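PDB 3WKY: prophenoloxidase b, which probably oxidises monophenols and o-diphenols, once activated, at a type 3 copper centre, as other phenoloxidases do. Local coordinates for residues A[479-491]-A[541-553]. Sequence-based numbering, arbitrary orientation. Where two conformers were deposited one is given.
With NAG (2-acetamido-2-deoxy-beta-D-glucopyranose), chain F.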
ATOM      1  N   PHE A 479      15.389  37.242  20.589  1.00 23.90           N
ATOM      2  CA  PHE A 479      14.250  36.674  21.299  1.00 25.59           C
ATOM      3  C   PHE A 479      13.014  37.483  20.960  1.00 28.24           C
ATOM      4  O   PHE A 479      13.097  38.706  20.786  1.00 24.35           O
ATOM      5  CB  PHE A 479      14.455  36.794  22.812  1.00 27.70           C
ATOM      6  CG  PHE A 479      15.562  35.951  23.346  1.00 32.83           C
ATOM      7  CD1 PHE A 479      16.886  36.344  23.206  1.00 30.38           C
ATOM      8  CD2 PHE A 479      15.282  34.763  24.009  1.00 36.96           C
ATOM      9  CE1 PHE A 479      17.921  35.552  23.697  1.00 34.61           C
ATOM     10  CE2 PHE A 479      16.307  33.973  24.510  1.00 48.19           C
ATOM     11  CZ  PHE A 479      17.631  34.370  24.356  1.00 38.58           C
ATOM     12  N   LEU A 480      11.860  36.825  20.900  1.00 20.42           N
ATOM     13  CA  LEU A 480      10.612  37.576  20.830  1.00 19.95           C
ATOM     14  C   LEU A 480      10.493  38.332  22.149  1.00 17.32           C
ATOM     15  O   LEU A 480      10.935  37.835  23.189  1.00 22.06           O
ATOM     16  CB  LEU A 480       9.417  36.636  20.664  1.00 20.89           C
ATOM     17  CG  LEU A 480       8.131  37.374  20.316  1.00 20.84           C
ATOM     18  CD1 LEU A 480       8.247  37.866  18.888  1.00 23.12           C
ATOM     19  CD2 LEU A 480       6.882  36.520  20.524  1.00 22.37           C
ATOM     20  N   GLU A 481       9.900  39.527  22.108  1.00 18.70           N
ATOM     21  CA  GLU A 481       9.743  40.341  23.303  1.00 20.59           C
ATOM     22  C   GLU A 481       8.507  41.208  23.139  1.00 19.02           C
ATOM     23  O   GLU A 481       7.935  41.267  22.051  1.00 22.70           O
ATOM     24  CB  GLU A 481      10.982  41.226  23.518  1.00 26.94           C
ATOM     25  CG  GLU A 481      11.952  40.719  24.584  1.00 27.40           C
ATOM     26  CD  GLU A 481      11.394  40.840  25.997  1.00 27.38           C
ATOM     27  OE1 GLU A 481      10.229  41.285  26.166  1.00 28.50           O
ATOM     28  OE2 GLU A 481      12.128  40.493  26.950  1.00 29.94           O
ATOM     29  N   HIS A 482       8.094  41.881  24.213  1.00 23.34           N
ATOM     30  CA  HIS A 482       6.925  42.749  24.164  1.00 20.09           C
ATOM     31  C   HIS A 482       7.111  43.856  25.199  1.00 21.72           C
ATOM     32  O   HIS A 482       7.792  43.648  26.197  1.00 21.28           O
ATOM     33  CB  HIS A 482       5.670  41.947  24.523  1.00 21.93           C
ATOM     34  CG  HIS A 482       5.628  41.510  25.953  1.00 24.02           C
ATOM     35  ND1 HIS A 482       5.054  42.275  26.951  1.00 23.46           N
ATOM     36  CD2 HIS A 482       6.112  40.403  26.568  1.00 24.00           C
ATOM     37  CE1 HIS A 482       5.171  41.651  28.107  1.00 23.40           C
ATOM     38  NE2 HIS A 482       5.813  40.511  27.903  1.00 26.18           N
ATOM     39  N   PRO A 483       6.512  45.035  24.960  1.00 24.87           N
ATOM     40  CA  PRO A 483       6.482  46.105  25.975  1.00 23.67           C
ATOM     41  C   PRO A 483       5.620  45.715  27.170  1.00 25.77           C
ATOM     42  O   PRO A 483       4.674  44.937  26.990  1.00 26.90           O
ATOM     43  CB  PRO A 483       5.801  47.270  25.239  1.00 24.64           C
ATOM     44  CG  PRO A 483       5.996  46.989  23.789  1.00 26.58           C
ATOM     45  CD  PRO A 483       5.984  45.480  23.659  1.00 24.54           C
ATOM     46  N   ASP A 484       5.914  46.242  28.361  1.00 23.81           N
ATOM     47  CA  ASP A 484       4.997  46.084  29.492  1.00 30.56           C
ATOM     48  C   ASP A 484       3.615  46.616  29.128  1.00 23.74           C
ATOM     49  O   ASP A 484       3.484  47.524  28.303  1.00 27.42           O
ATOM     50  CB  ASP A 484       5.483  46.848  30.732  1.00 31.77           C
ATOM     51  CG  ASP A 484       6.751  46.271  31.337  1.00 40.60           C
ATOM     52  OD1 ASP A 484       7.077  45.094  31.071  1.00 33.55           O
ATOM     53  OD2 ASP A 484       7.417  47.006  32.101  1.00 40.04           O
ATOM     54  N   PHE A 485       2.582  46.050  29.742  1.00 23.43           N
ATOM     55  CA  PHE A 485       1.243  46.599  29.622  1.00 22.69           C
ATOM     56  C   PHE A 485       0.510  46.464  30.943  1.00 26.76           C
ATOM     57  O   PHE A 485       0.916  45.696  31.819  1.00 27.36           O
ATOM     58  CB  PHE A 485       0.441  45.923  28.494  1.00 21.93           C
ATOM     59  CG  PHE A 485       0.211  44.447  28.696  1.00 25.38           C
ATOM     60  CD1 PHE A 485       1.158  43.522  28.276  1.00 27.42           C
ATOM     61  CD2 PHE A 485      -0.969  43.981  29.266  1.00 24.26           C
ATOM     62  CE1 PHE A 485       0.952  42.161  28.454  1.00 24.94           C
ATOM     63  CE2 PHE A 485      -1.186  42.622  29.445  1.00 30.65           C
ATOM     64  CZ  PHE A 485      -0.221  41.708  29.034  1.00 20.44           C
ATOM     65  N   SER A 486      -0.560  47.238  31.102  1.00 26.24           N
ATOM     66  CA  SER A 486      -1.430  47.060  32.250  0.52 22.33           C
ATOM     67  C   SER A 486      -2.872  46.939  31.778  1.00 19.51           C
ATOM     68  O   SER A 486      -3.182  47.202  30.615  1.00 25.95           O
ATOM     69  CB  SER A 486      -1.307  48.234  33.215  0.52 28.85           C
ATOM     70  OG  SER A 486      -1.989  49.357  32.697  0.52 25.78           O
ATOM     71  N   TYR A 487      -3.747  46.505  32.675  1.00 22.66           N
ATOM     72  CA  TYR A 487      -5.171  46.468  32.371  1.00 25.09           C
ATOM     73  C   TYR A 487      -5.948  46.932  33.598  1.00 24.09           C
ATOM     74  O   TYR A 487      -5.470  46.797  34.725  1.00 24.47           O
ATOM     75  CB  TYR A 487      -5.637  45.076  31.908  1.00 24.26           C
ATOM     76  CG  TYR A 487      -5.532  43.987  32.951  1.00 24.99           C
ATOM     77  CD1 TYR A 487      -6.489  43.856  33.948  1.00 25.16           C
ATOM     78  CD2 TYR A 487      -4.492  43.062  32.918  1.00 25.12           C
ATOM     79  CE1 TYR A 487      -6.393  42.871  34.902  1.00 27.79           C
ATOM     80  CE2 TYR A 487      -4.399  42.060  33.865  1.00 20.56           C
ATOM     81  CZ  TYR A 487      -5.346  41.966  34.847  1.00 23.12           C
ATOM     82  OH  TYR A 487      -5.255  40.975  35.798  1.00 24.21           O
ATOM     83  N   THR A 488      -7.141  47.467  33.376  1.00 21.68           N
ATOM     84  CA  THR A 488      -7.989  47.877  34.490  1.00 23.58           C
ATOM     85  C   THR A 488      -9.379  47.279  34.342  1.00 19.22           C
ATOM     86  O   THR A 488      -9.999  47.369  33.274  1.00 25.15           O
ATOM     87  CB  THR A 488      -8.074  49.408  34.601  1.00 25.87           C
ATOM     88  OG1 THR A 488      -6.763  49.930  34.847  1.00 27.57           O
ATOM     89  CG2 THR A 488      -9.001  49.817  35.758  1.00 22.77           C
ATOM     90  N   ILE A 489      -9.847  46.648  35.415  1.00 20.36           N
ATOM     91  CA  ILE A 489     -11.177  46.085  35.445  1.00 20.04           C
ATOM     92  C   ILE A 489     -12.035  46.983  36.332  1.00 22.69           C
ATOM     93  O   ILE A 489     -11.668  47.263  37.473  1.00 22.41           O
ATOM     94  CB  ILE A 489     -11.182  44.673  36.051  1.00 23.17           C
ATOM     95  CG1 ILE A 489     -10.132  43.777  35.367  1.00 20.29           C
ATOM     96  CG2 ILE A 489     -12.576  44.054  35.952  1.00 19.21           C
ATOM     97  CD1 ILE A 489     -10.268  43.709  33.850  1.00 22.27           C
ATOM     98  N   THR A 490     -13.163  47.437  35.799  1.00 23.14           N
ATOM     99  CA  THR A 490     -14.122  48.203  36.594  1.00 22.58           C
ATOM    100  C   THR A 490     -15.205  47.244  37.065  1.00 25.98           C
ATOM    101  O   THR A 490     -15.836  46.565  36.244  1.00 25.27           O
ATOM    102  CB  THR A 490     -14.754  49.322  35.758  1.00 19.56           C
ATOM    103  OG1 THR A 490     -13.720  50.173  35.236  1.00 26.55           O
ATOM    104  CG2 THR A 490     -15.710  50.168  36.614  1.00 22.38           C
ATOM    105  N   VAL A 491     -15.416  47.165  38.378  1.00 23.10           N
ATOM    106  CA  VAL A 491     -16.439  46.277  38.919  1.00 18.71           C
ATOM    107  C   VAL A 491     -17.415  47.032  39.823  1.00 31.41           C
ATOM    108  O   VAL A 491     -17.141  48.155  40.248  1.00 26.44           O
ATOM    109  CB  VAL A 491     -15.838  45.108  39.705  1.00 21.99           C
ATOM    110  CG1 VAL A 491     -14.813  44.355  38.852  1.00 17.81           C
ATOM    111  CG2 VAL A 491     -15.192  45.595  40.990  1.00 25.59           C
ATOM    112  N   GLY A 541     -20.149  49.397  46.280  1.00 25.52           N
ATOM    113  CA  GLY A 541     -19.945  50.388  45.241  1.00 26.81           C
ATOM    114  C   GLY A 541     -18.943  49.982  44.168  1.00 34.59           C
ATOM    115  O   GLY A 541     -18.537  48.819  44.060  1.00 26.90           O
ATOM    116  N   ILE A 542     -18.532  50.972  43.384  1.00 32.82           N
ATOM    117  CA  ILE A 542     -17.662  50.758  42.232  0.55 31.15           C
ATOM    118  C   ILE A 542     -16.181  50.713  42.611  1.00 38.06           C
ATOM    119  O   ILE A 542     -15.727  51.467  43.463  1.00 27.59           O
ATOM    120  CB  ILE A 542     -17.923  51.843  41.160  0.55 32.91           C
ATOM    121  CG1 ILE A 542     -19.253  51.562  40.458  0.55 34.98           C
ATOM    122  CG2 ILE A 542     -16.792  51.919  40.146  0.55 33.67           C
ATOM    123  CD1 ILE A 542     -19.515  52.442  39.260  0.55 39.63           C
ATOM    124  N   ALA A 543     -15.426  49.806  41.988  1.00 25.44           N
ATOM    125  CA  ALA A 543     -13.985  49.732  42.222  1.00 27.88           C
ATOM    126  C   ALA A 543     -13.242  49.540  40.908  1.00 32.76           C
ATOM    127  O   ALA A 543     -13.789  48.986  39.946  1.00 25.59           O
ATOM    128  CB  ALA A 543     -13.643  48.610  43.199  1.00 29.10           C
ATOM    129  N   TYR A 544     -12.007  50.022  40.874  1.00 29.80           N
ATOM    130  CA  TYR A 544     -11.133  49.851  39.724  1.00 31.42           C
ATOM    131  C   TYR A 544      -9.962  49.000  40.169  1.00 32.75           C
ATOM    132  O   TYR A 544      -9.309  49.307  41.169  1.00 25.94           O
ATOM    133  CB  TYR A 544     -10.641  51.207  39.213  1.00 29.98           C
ATOM    134  CG  TYR A 544     -11.763  52.180  38.919  1.00 32.12           C
ATOM    135  CD1 TYR A 544     -12.459  52.119  37.722  1.00 31.21           C
ATOM    136  CD2 TYR A 544     -12.130  53.155  39.843  1.00 32.87           C
ATOM    137  CE1 TYR A 544     -13.489  52.993  37.447  1.00 33.80           C
ATOM    138  CE2 TYR A 544     -13.160  54.038  39.571  1.00 34.22           C
ATOM    139  CZ  TYR A 544     -13.835  53.950  38.372  1.00 43.44           C
ATOM    140  OH  TYR A 544     -14.861  54.817  38.081  1.00 38.99           O
ATOM    141  N   ILE A 545      -9.707  47.911  39.449  1.00 25.48           N
ATOM    142  CA  ILE A 545      -8.595  47.035  39.792  1.00 25.50           C
ATOM    143  C   ILE A 545      -7.628  47.030  38.617  1.00 28.56           C
ATOM    144  O   ILE A 545      -8.006  46.685  37.492  1.00 26.07           O
ATOM    145  CB  ILE A 545      -9.056  45.599  40.104  1.00 29.72           C
ATOM    146  CG1 ILE A 545     -10.005  45.584  41.304  1.00 37.20           C
ATOM    147  CG2 ILE A 545      -7.863  44.714  40.395  1.00 26.00           C
ATOM    148  CD1 ILE A 545     -11.430  45.260  40.944  1.00 34.68           C
ATOM    149  N   THR A 546      -6.391  47.436  38.884  1.00 27.93           N
ATOM    150  CA  THR A 546      -5.383  47.609  37.849  1.00 27.34           C
ATOM    151  C   THR A 546      -4.245  46.630  38.095  1.00 30.08           C
ATOM    152  O   THR A 546      -3.738  46.535  39.214  1.00 26.13           O
ATOM    153  CB  THR A 546      -4.811  49.036  37.873  1.00 31.02           C
ATOM    154  OG1 THR A 546      -5.817  49.960  37.442  1.00 29.78           O
ATOM    155  CG2 THR A 546      -3.597  49.147  36.956  1.00 27.68           C
ATOM    156  N   ARG A 547      -3.854  45.895  37.054  1.00 23.17           N
ATOM    157  CA  ARG A 547      -2.745  44.962  37.157  1.00 25.49           C
ATOM    158  C   ARG A 547      -1.714  45.250  36.087  1.00 24.06           C
ATOM    159  O   ARG A 547      -2.058  45.541  34.938  1.00 25.99           O
ATOM    160  CB  ARG A 547      -3.239  43.519  37.009  1.00 25.24           C
ATOM    161  CG  ARG A 547      -3.986  43.011  38.223  1.00 27.91           C
ATOM    162  CD  ARG A 547      -3.030  42.523  39.293  1.00 30.62           C
ATOM    163  NE  ARG A 547      -2.659  41.127  39.070  1.00 28.67           N
ATOM    164  CZ  ARG A 547      -2.027  40.364  39.956  1.00 32.86           C
ATOM    165  NH1 ARG A 547      -1.682  40.860  41.135  1.00 28.13           N
ATOM    166  NH2 ARG A 547      -1.742  39.098  39.665  1.00 27.75           N
ATOM    167  N   HIS A 548      -0.442  45.167  36.462  1.00 22.08           N
ATOM    168  CA  HIS A 548       0.675  45.333  35.533  0.58 24.57           C
ATOM    169  C   HIS A 548       1.055  43.959  35.005  1.00 21.56           C
ATOM    170  O   HIS A 548       0.901  42.967  35.711  1.00 20.72           O
ATOM    171  CB  HIS A 548       1.888  45.935  36.249  0.58 23.79           C
ATOM    172  CG  HIS A 548       3.023  46.294  35.332  0.58 26.28           C
ATOM    173  ND1 HIS A 548       3.920  45.364  34.856  0.58 25.46           N
ATOM    174  CD2 HIS A 548       3.403  47.488  34.820  0.58 29.15           C
ATOM    175  CE1 HIS A 548       4.803  45.968  34.075  0.58 25.58           C
ATOM    176  NE2 HIS A 548       4.516  47.254  34.042  0.58 30.37           N
ATOM    177  N   SER A 549       1.567  43.909  33.788  1.00 23.52           N
ATOM    178  CA  SER A 549       1.897  42.622  33.176  1.00 23.55           C
ATOM    179  C   SER A 549       2.961  41.848  33.961  1.00 27.13           C
ATOM    180  O   SER A 549       2.905  40.617  34.030  1.00 23.18           O
ATOM    181  CB  SER A 549       2.260  42.808  31.697  1.00 21.67           C
ATOM    182  OG  SER A 549       3.377  43.661  31.518  1.00 22.76           O
ATOM    183  N   ASN A 550       3.896  42.556  34.598  1.00 23.20           N
ATOM    184  CA  ASN A 550       4.942  41.893  35.390  1.00 24.37           C
ATOM    185  C   ASN A 550       4.391  41.242  36.653  1.00 24.11           C
ATOM    186  O   ASN A 550       5.098  40.498  37.320  1.00 25.36           O
ATOM    187  CB  ASN A 550       6.056  42.870  35.791  1.00 33.55           C
ATOM    188  CG  ASN A 550       7.072  43.106  34.691  1.00 43.71           C
ATOM    189  OD1 ASN A 550       6.928  42.615  33.572  1.00 45.31           O
ATOM    190  ND2 ASN A 550       8.114  43.886  35.014  1.00 46.27           N
ATOM    191  N   GLU A 551       3.136  41.527  36.995  1.00 21.31           N
ATOM    192  CA  GLU A 551       2.531  40.935  38.183  1.00 18.12           C
ATOM    193  C   GLU A 551       1.773  39.657  37.870  1.00 25.35           C
ATOM    194  O   GLU A 551       1.243  39.020  38.778  1.00 21.44           O
ATOM    195  CB  GLU A 551       1.512  41.896  38.829  1.00 21.84           C
ATOM    196  CG  GLU A 551       2.006  43.277  39.169  1.00 30.07           C
ATOM    197  CD  GLU A 551       0.909  44.103  39.836  1.00 30.86           C
ATOM    198  OE1 GLU A 551       0.768  44.006  41.072  1.00 38.67           O
ATOM    199  OE2 GLU A 551       0.167  44.812  39.120  1.00 25.14           O
ATOM    200  N   SER A 552       1.687  39.300  36.592  1.00 20.21           N
ATOM    201  CA  SER A 552       0.824  38.183  36.183  1.00 21.71           C
ATOM    202  C   SER A 552       1.041  36.903  36.980  1.00 18.06           C
ATOM    203  O   SER A 552       2.172  36.538  37.298  1.00 21.82           O
ATOM    204  CB  SER A 552       1.016  37.853  34.705  1.00 23.48           C
ATOM    205  OG  SER A 552       0.324  36.651  34.413  1.00 21.22           O
ATOM    206  N   SER A 553      -0.053  36.204  37.265  1.00 18.02           N
ATOM    207  CA  SER A 553       0.005  34.933  37.969  1.00 17.74           C
ATOM    208  C   SER A 553       0.853  33.883  37.247  1.00 20.07           C
ATOM    209  O   SER A 553       1.333  32.933  37.873  1.00 19.07           O
ATOM    210  CB  SER A 553      -1.407  34.391  38.137  1.00 20.04           C
ATOM    211  OG  SER A 553      -2.067  34.345  36.884  1.00 19.61           O
TER
HETATM  212  C1  NAG F 704       8.970  44.196  33.889  1.00 41.01           C
HETATM  213  C2  NAG F 704       9.550  45.526  34.377  1.00 50.40           C
HETATM  214  C3  NAG F 704      10.562  46.043  33.362  1.00 47.97           C
HETATM  215  C4  NAG F 704      11.652  45.000  33.158  1.00 50.44           C
HETATM  216  C5  NAG F 704      11.064  43.622  32.864  1.00 49.65           C
HETATM  217  C6  NAG F 704      12.156  42.563  32.951  1.00 46.12           C
HETATM  218  C7  NAG F 704       8.384  47.054  35.864  1.00 57.44           C
HETATM  219  C8  NAG F 704       7.713  48.395  35.939  1.00 45.99           C
HETATM  220  N2  NAG F 704       8.517  46.515  34.650  1.00 52.02           N
HETATM  221  O3  NAG F 704      11.145  47.241  33.815  1.00 47.73           O
HETATM  222  O4  NAG F 704      12.487  45.388  32.088  1.00 55.76           O
HETATM  223  O5  NAG F 704      10.042  43.274  33.783  1.00 50.97           O
HETATM  224  O6  NAG F 704      12.375  42.255  34.310  1.00 54.48           O
HETATM  225  O7  NAG F 704       8.782  46.501  36.890  1.00 52.65           O
HETATM  226  O   HOH W   1      -1.379  43.531  32.625  1.00 35.59           O
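The carbonyl O of F485 takes two hydrogen bonds, one from S549 N at 2.7 Å and one from a water that also donates to R547 O. S549 OG in turn accepts F485 N at 3.1 Å, almost straight. The S549 torsion (chi1 60°) turns OG toward F485 N. S549 CB lies over one face of the F485 ring, 3.6 Å from the centroid. Strands 485-491 and 541-548 pair antiparallel from here, on the edge of the three-strand sheet of the hemocyanin-type Ig-like domain, with 424-432 on the far side of 485-491. T488 and T546 form a backbone non-hydrogen-bonded pair, and a 2.8 Å hydrogen bond links T488 OG1 to T546 OG1. On the other sheet face, R547 CB lies over the Y487 ring, 3.9 Å from its centroid. D531 OD2 is hydrogen-bonded to Y487 OH and forms a salt bridge with R547 NE. A leucine in place of Y487 would probably leave R547 CB without its ring and D531 without the hydroxyl. V491 CG2 meets I545 CD1 at 3.8 Å. Near the turn, N550 ND2 carries an N-linked NAG, whose N2 donates to D484 OD2 at 2.8 Å, while R576 pairs with D484 OD1.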